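Local coordinates for protein 3-hydroxyacyl-thioester dehydratase X (Mycobacterium tuberculosis, PDB 4OOB) that hydrates trans-2-enoyl-CoA thioesters and dehydrates (3R)-3-hydroxyacyl-CoA thioesters in fatty acid metabolism, preferring acyl chains of eight to twelve carbons, at residues P173-P178 / T188-G193; Y214-A219 / L253-R258. All blocks are in the same frame, centred on the assembly; numbering follows the deposited sequence.

Interaction 1 (P173-P178 / T188-G193); sequences PIHTNP and TVIAHG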
loop_
_atom_site.group_PDB
_atom_site.type_symbol
_atom_site.label_atom_id
_atom_site.label_comp_id
_atom_site.label_asym_id
_atom_site.label_seq_id
_atom_site.Cartn_x
_atom_site.Cartn_y
_atom_site.Cartn_z
ATOM N N PRO A 173 -3.332 1.689 14.637
ATOM C CA PRO A 173 -4.177 2.785 15.149
ATOM C C PRO A 173 -3.695 4.214 14.909
ATOM O O PRO A 173 -4.381 5.173 15.368
ATOM C CB PRO A 173 -4.243 2.509 16.645
ATOM C CG PRO A 173 -3.036 1.719 16.970
ATOM C CD PRO A 173 -2.608 1.003 15.726
ATOM N N ILE A 174 -2.532 4.400 14.275
ATOM C CA ILE A 174 -2.153 5.772 13.872
ATOM C C ILE A 174 -3.048 6.286 12.738
ATOM O O ILE A 174 -3.058 7.458 12.479
ATOM C CB ILE A 174 -0.712 5.922 13.396
ATOM C CG1 ILE A 174 -0.561 5.161 12.049
ATOM C CG2 ILE A 174 0.298 5.434 14.441
ATOM C CD1 ILE A 174 0.838 5.146 11.511
ATOM N N HIS A 175 -3.770 5.414 12.048
ATOM C CA HIS A 175 -4.771 5.824 11.018
ATOM C C HIS A 175 -6.166 6.094 11.567
ATOM O O HIS A 175 -6.978 6.675 10.872
ATOM C CB HIS A 175 -4.886 4.728 9.969
ATOM C CG HIS A 175 -3.573 4.306 9.446
ATOM N ND1 HIS A 175 -3.088 3.020 9.591
ATOM C CD2 HIS A 175 -2.595 5.017 8.853
ATOM C CE1 HIS A 175 -1.884 2.954 9.073
ATOM N NE2 HIS A 175 -1.565 4.152 8.623
ATOM N N THR A 176 -6.446 5.688 12.819
ATOM C CA THR A 176 -7.810 5.786 13.388
ATOM C C THR A 176 -7.934 6.470 14.763
ATOM O O THR A 176 -8.998 6.996 15.074
ATOM C CB THR A 176 -8.478 4.399 13.462
ATOM O OG1 THR A 176 -7.745 3.576 14.356
ATOM C CG2 THR A 176 -8.439 3.738 12.103
ATOM N N ASN A 177 -6.877 6.485 15.567
ATOM C CA ASN A 177 -6.929 7.100 16.879
ATOM C C ASN A 177 -5.879 8.185 17.045
ATOM O O ASN A 177 -4.689 7.897 16.997
ATOM C CB ASN A 177 -6.765 6.039 17.959
ATOM C CG ASN A 177 -7.032 6.572 19.354
ATOM O OD1 ASN A 177 -6.895 7.749 19.642
ATOM N ND2 ASN A 177 -7.392 5.709 20.212
ATOM N N PRO A 178 -6.316 9.438 17.281
ATOM C CA PRO A 178 -5.359 10.540 17.278
ATOM C C PRO A 178 -4.276 10.435 18.313
ATOM O O PRO A 178 -3.212 10.910 18.065
ATOM C CB PRO A 178 -6.215 11.776 17.545
ATOM C CG PRO A 178 -7.637 11.374 17.231
ATOM C CD PRO A 178 -7.722 9.892 17.370
ATOM N N THR A 188 -2.215 14.472 13.338
ATOM C CA THR A 188 -3.552 13.890 13.310
ATOM C C THR A 188 -3.388 12.464 12.829
ATOM O O THR A 188 -2.271 12.035 12.481
ATOM C CB THR A 188 -4.501 14.627 12.322
ATOM O OG1 THR A 188 -4.157 14.311 10.953
ATOM C CG2 THR A 188 -4.403 16.050 12.464
ATOM N N VAL A 189 -4.504 11.752 12.756
ATOM C CA VAL A 189 -4.552 10.418 12.145
ATOM C C VAL A 189 -4.173 10.525 10.675
ATOM O O VAL A 189 -4.354 11.576 10.092
ATOM C CB VAL A 189 -5.953 9.834 12.298
ATOM C CG1 VAL A 189 -6.161 9.459 13.754
ATOM C CG2 VAL A 189 -7.030 10.855 11.874
ATOM N N ILE A 190 -3.589 9.478 10.086
ATOM C CA ILE A 190 -3.110 9.558 8.711
ATOM C C ILE A 190 -3.666 8.390 7.908
ATOM O O ILE A 190 -3.960 7.383 8.485
ATOM C CB ILE A 190 -1.556 9.600 8.631
ATOM C CG1 ILE A 190 -0.993 8.256 9.018
ATOM C CG2 ILE A 190 -1.010 10.749 9.485
ATOM C CD1 ILE A 190 0.505 8.113 9.139
ATOM N N ALA A 191 -3.824 8.556 6.586
ATOM C CA ALA A 191 -4.265 7.474 5.712
ATOM C C ALA A 191 -3.193 6.415 5.637
ATOM O O ALA A 191 -2.025 6.735 5.646
ATOM C CB ALA A 191 -4.545 7.978 4.301
ATOM N N HIS A 192 -3.610 5.173 5.504
ATOM C CA HIS A 192 -2.684 4.077 5.124
ATOM C C HIS A 192 -2.097 4.344 3.740
ATOM O O HIS A 192 -2.786 4.866 2.854
ATOM C CB HIS A 192 -3.380 2.732 5.034
ATOM C CG HIS A 192 -4.301 2.433 6.159
ATOM N ND1 HIS A 192 -4.209 1.271 6.900
ATOM C CD2 HIS A 192 -5.367 3.101 6.641
ATOM C CE1 HIS A 192 -5.155 1.261 7.824
ATOM N NE2 HIS A 192 -5.863 2.366 7.698
ATOM N N GLY A 193 -0.817 3.990 3.545
ATOM C CA GLY A 193 -0.192 4.137 2.255
ATOM C C GLY A 193 -0.935 3.363 1.209
ATOM O O GLY A 193 -1.136 3.870 0.105
#
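A buried loop-to-loop contact, centred on a stack of His-175 on His-192, brings together the approaches to two helices in the MaoC-like hotdog region. The imidazoles lie face to face with centroids 3.7 Å apart and planes inclined by 24°, ND1 of His-175 sitting over the middle of the other ring. Planar imidazoles can stack at van der Waals distance while their edge nitrogens stay available to polar groups. On the opposite face of His-175 lies CG1 of Ile-174; a chi1 of 68°, which puts CG1 between the backbone N and the carbonyl carbon, turns it there, and the ring is sandwiched. The same isoleucine sends CD1 to within 3.8 Å of Ile-190 CD1, an apolar contact between two buried, branched side chains.

The loop backbones are tied by one hydrogen bond, from Ile-190 N to Ile-174 O (3.2 Å), the donor standing 16° off the carbonyl plane. Val-189 CA lies 3.3 Å from Ile-174 O, a weaker CA-H...O contact beside the amide bond. Val-189, compact and branched, lays CG1 against the turn, 3.5 Å from Pro-178 N.

The Asn-Pro-Ile-His run ending at His-175 fits the hydratase 2 signature of MaoC-like enzymes, so His-175 probably lies at the active site, as the equivalent motif does in related hydratases. Asn-177 caps helix 178-183 through OD1 to Ile-179 N, and His-192 is the N-cap residue of helix 193-199. Helix 158-167 packs on the pair, with Ile-161 on both histidines and Tyr-164 edge-to-face with His-192.

Interaction 2 (Y214-A219 / L253-R258); sequences YSVRFA and LTATVR
The carbonyl oxygen of Ser-215 takes two donors from the facing strand: the amide N of Thr-256 at 2.9 Å, in the carbonyl plane, and more weakly the CA of Ala-255 at 3.0 Å. Ser-215 N donates in turn to Thr-256 O, closing a hydrogen-bonded pair, and Arg-217 with Thr-254 forms the next. There the bond from Arg-217 N to Thr-254 O is nearly straight, 171° at the hydrogen.

The intervening non-hydrogen-bonded pairs put apolar groups on one face. Val-216 works as a wedge: with CG1 anti to the backbone N (chi1 176°), CG2 lies over one face of the Tyr-214 ring, toward its rim, and CG1 likewise over one face of the Phe-218 ring. Across the strands Val-216 CG2 also meets Ala-255 CB at 3.9 Å, where a lone methyl leaves room for the tyrosine beside it. Tyr-214 CD1 rests on Val-257 CG2 at 3.8 Å, and Phe-218 runs alongside Leu-253.

The other face is polar, as befits its greater exposure. Ser-215 OG is hydrogen-bonded to His-74 ND1, while Arg-217 bends away to a salt bridge with Glu-72.

This antiparallel pair lies within the hotdog sheet, flanked by strands 69-77 and 238-244. Its apolar face packs on helix 193-199: Thr-196 meets Phe-218 and Leu-253, and Ala-197 O accepts a hydrogen bond from Tyr-214 OH.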
loop_
_atom_site.group_PDB
_atom_site.type_symbol
_atom_site.label_atom_id
_atom_site.label_comp_id
_atom_site.label_asym_id
_atom_site.label_seq_id
_atom_site.Cartn_x
_atom_site.Cartn_y
_atom_site.Cartn_z
ATOM N N TYR A 214 3.558 -2.220 -10.724
ATOM C CA TYR A 214 3.127 -0.991 -10.062
ATOM C C TYR A 214 4.105 -0.653 -8.922
ATOM O O TYR A 214 4.182 -1.363 -7.935
ATOM C CB TYR A 214 1.683 -1.200 -9.562
ATOM C CG TYR A 214 1.022 -0.021 -8.835
ATOM C CD1 TYR A 214 1.245 1.307 -9.245
ATOM C CD2 TYR A 214 0.180 -0.236 -7.782
ATOM C CE1 TYR A 214 0.632 2.372 -8.603
ATOM C CE2 TYR A 214 -0.437 0.825 -7.140
ATOM C CZ TYR A 214 -0.211 2.131 -7.546
ATOM O OH TYR A 214 -0.818 3.199 -6.885
ATOM N N SER A 215 4.865 0.421 -9.104
ATOM C CA SER A 215 5.873 0.914 -8.155
ATOM C C SER A 215 5.472 2.227 -7.558
ATOM O O SER A 215 5.237 3.194 -8.270
ATOM C CB SER A 215 7.202 1.149 -8.859
ATOM O OG SER A 215 7.711 -0.107 -9.274
ATOM N N VAL A 216 5.406 2.241 -6.239
ATOM C CA VAL A 216 4.964 3.370 -5.498
ATOM C C VAL A 216 6.052 3.763 -4.520
ATOM O O VAL A 216 6.608 2.948 -3.786
ATOM C CB VAL A 216 3.671 3.046 -4.701
ATOM C CG1 VAL A 216 3.260 4.233 -3.846
ATOM C CG2 VAL A 216 2.537 2.701 -5.651
ATOM N N ARG A 217 6.299 5.045 -4.493
ATOM C CA ARG A 217 7.169 5.669 -3.508
ATOM C C ARG A 217 6.300 6.585 -2.624
ATOM O O ARG A 217 5.649 7.497 -3.152
ATOM C CB ARG A 217 8.215 6.486 -4.285
ATOM C CG ARG A 217 9.626 6.460 -3.748
ATOM C CD ARG A 217 9.725 7.088 -2.347
ATOM N NE ARG A 217 10.718 6.365 -1.533
ATOM C CZ ARG A 217 10.865 6.459 -0.214
ATOM N NH1 ARG A 217 10.094 7.263 0.507
ATOM N NH2 ARG A 217 11.795 5.723 0.377
ATOM N N PHE A 218 6.292 6.387 -1.305
ATOM C CA PHE A 218 5.511 7.279 -0.391
ATOM C C PHE A 218 6.354 8.396 0.261
ATOM O O PHE A 218 7.466 8.168 0.676
ATOM C CB PHE A 218 4.835 6.487 0.720
ATOM C CG PHE A 218 3.836 5.474 0.237
ATOM C CD1 PHE A 218 2.587 5.875 -0.191
ATOM C CD2 PHE A 218 4.137 4.147 0.248
ATOM C CE1 PHE A 218 1.647 4.978 -0.597
ATOM C CE2 PHE A 218 3.219 3.202 -0.169
ATOM C CZ PHE A 218 1.954 3.614 -0.573
ATOM N N ALA A 219 5.820 9.602 0.351
ATOM C CA ALA A 219 6.591 10.733 0.877
ATOM C C ALA A 219 5.807 11.400 1.993
ATOM O O ALA A 219 5.771 10.867 3.071
ATOM C CB ALA A 219 6.983 11.694 -0.239
ATOM N N LEU A 253 2.674 10.663 -2.820
ATOM C CA LEU A 253 3.277 9.526 -3.507
ATOM C C LEU A 253 3.604 9.849 -4.975
ATOM O O LEU A 253 3.028 10.771 -5.547
ATOM C CB LEU A 253 2.350 8.317 -3.446
ATOM C CG LEU A 253 1.103 8.307 -4.325
ATOM C CD1 LEU A 253 1.331 8.011 -5.782
ATOM C CD2 LEU A 253 0.211 7.206 -3.754
ATOM N N THR A 254 4.532 9.092 -5.550
ATOM C CA THR A 254 4.800 9.146 -6.967
ATOM C C THR A 254 4.869 7.694 -7.371
ATOM O O THR A 254 5.309 6.851 -6.592
ATOM C CB THR A 254 6.118 9.872 -7.312
ATOM O OG1 THR A 254 7.198 9.085 -6.805
ATOM C CG2 THR A 254 6.182 11.207 -6.640
ATOM N N ALA A 255 4.454 7.390 -8.578
ATOM C CA ALA A 255 4.303 6.015 -8.956
ATOM C C ALA A 255 4.300 5.761 -10.432
ATOM O O ALA A 255 4.037 6.617 -11.217
ATOM C CB ALA A 255 2.995 5.469 -8.357
ATOM N N THR A 256 4.526 4.510 -10.798
ATOM C CA THR A 256 4.485 4.140 -12.180
ATOM C C THR A 256 3.777 2.845 -12.299
ATOM O O THR A 256 3.923 1.974 -11.434
ATOM C CB THR A 256 5.883 3.939 -12.790
ATOM O OG1 THR A 256 6.605 2.982 -12.026
ATOM C CG2 THR A 256 6.650 5.255 -12.822
ATOM N N VAL A 257 2.997 2.764 -13.386
ATOM C CA VAL A 257 2.411 1.561 -13.914
ATOM C C VAL A 257 3.048 1.290 -15.304
ATOM O O VAL A 257 3.078 2.169 -16.150
ATOM C CB VAL A 257 0.898 1.770 -14.051
ATOM C CG1 VAL A 257 0.193 0.475 -14.445
ATOM C CG2 VAL A 257 0.327 2.332 -12.748
ATOM N N ARG A 258 3.548 0.067 -15.514
ATOM C CA ARG A 258 4.130 -0.333 -16.786
ATOM C C ARG A 258 3.659 -1.734 -17.107
ATOM O O ARG A 258 3.628 -2.616 -16.231
ATOM C CB ARG A 258 5.628 -0.331 -16.696
ATOM C CG ARG A 258 6.235 1.033 -16.402
ATOM C CD ARG A 258 6.184 1.996 -17.601
ATOM N NE ARG A 258 6.943 3.219 -17.346
ATOM C CZ ARG A 258 6.473 4.317 -16.758
ATOM N NH1 ARG A 258 5.207 4.417 -16.333
ATOM N NH2 ARG A 258 7.296 5.343 -16.576
#

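Both contacts are largely buried, but they join different kinds of structure. Interaction 1 binds two irregular loops, with a single backbone hydrogen bond and much of its cohesion in stacked imidazoles and aliphatic chains. Interaction 2 is regular sheet, with four backbone bonds fixing the register, an apolar inner face and a polar outer one. Helix 193-199 connects them: 188-193 leads into its first turn, and the inner face of 214-219 / 253-258 packs against it. They touch where Gly-193 O packs on Phe-218 CE1, 3.1 Å apart. The loops carry the motif probably used in catalysis, while the strands form the sheet against which helix 193-199 packs.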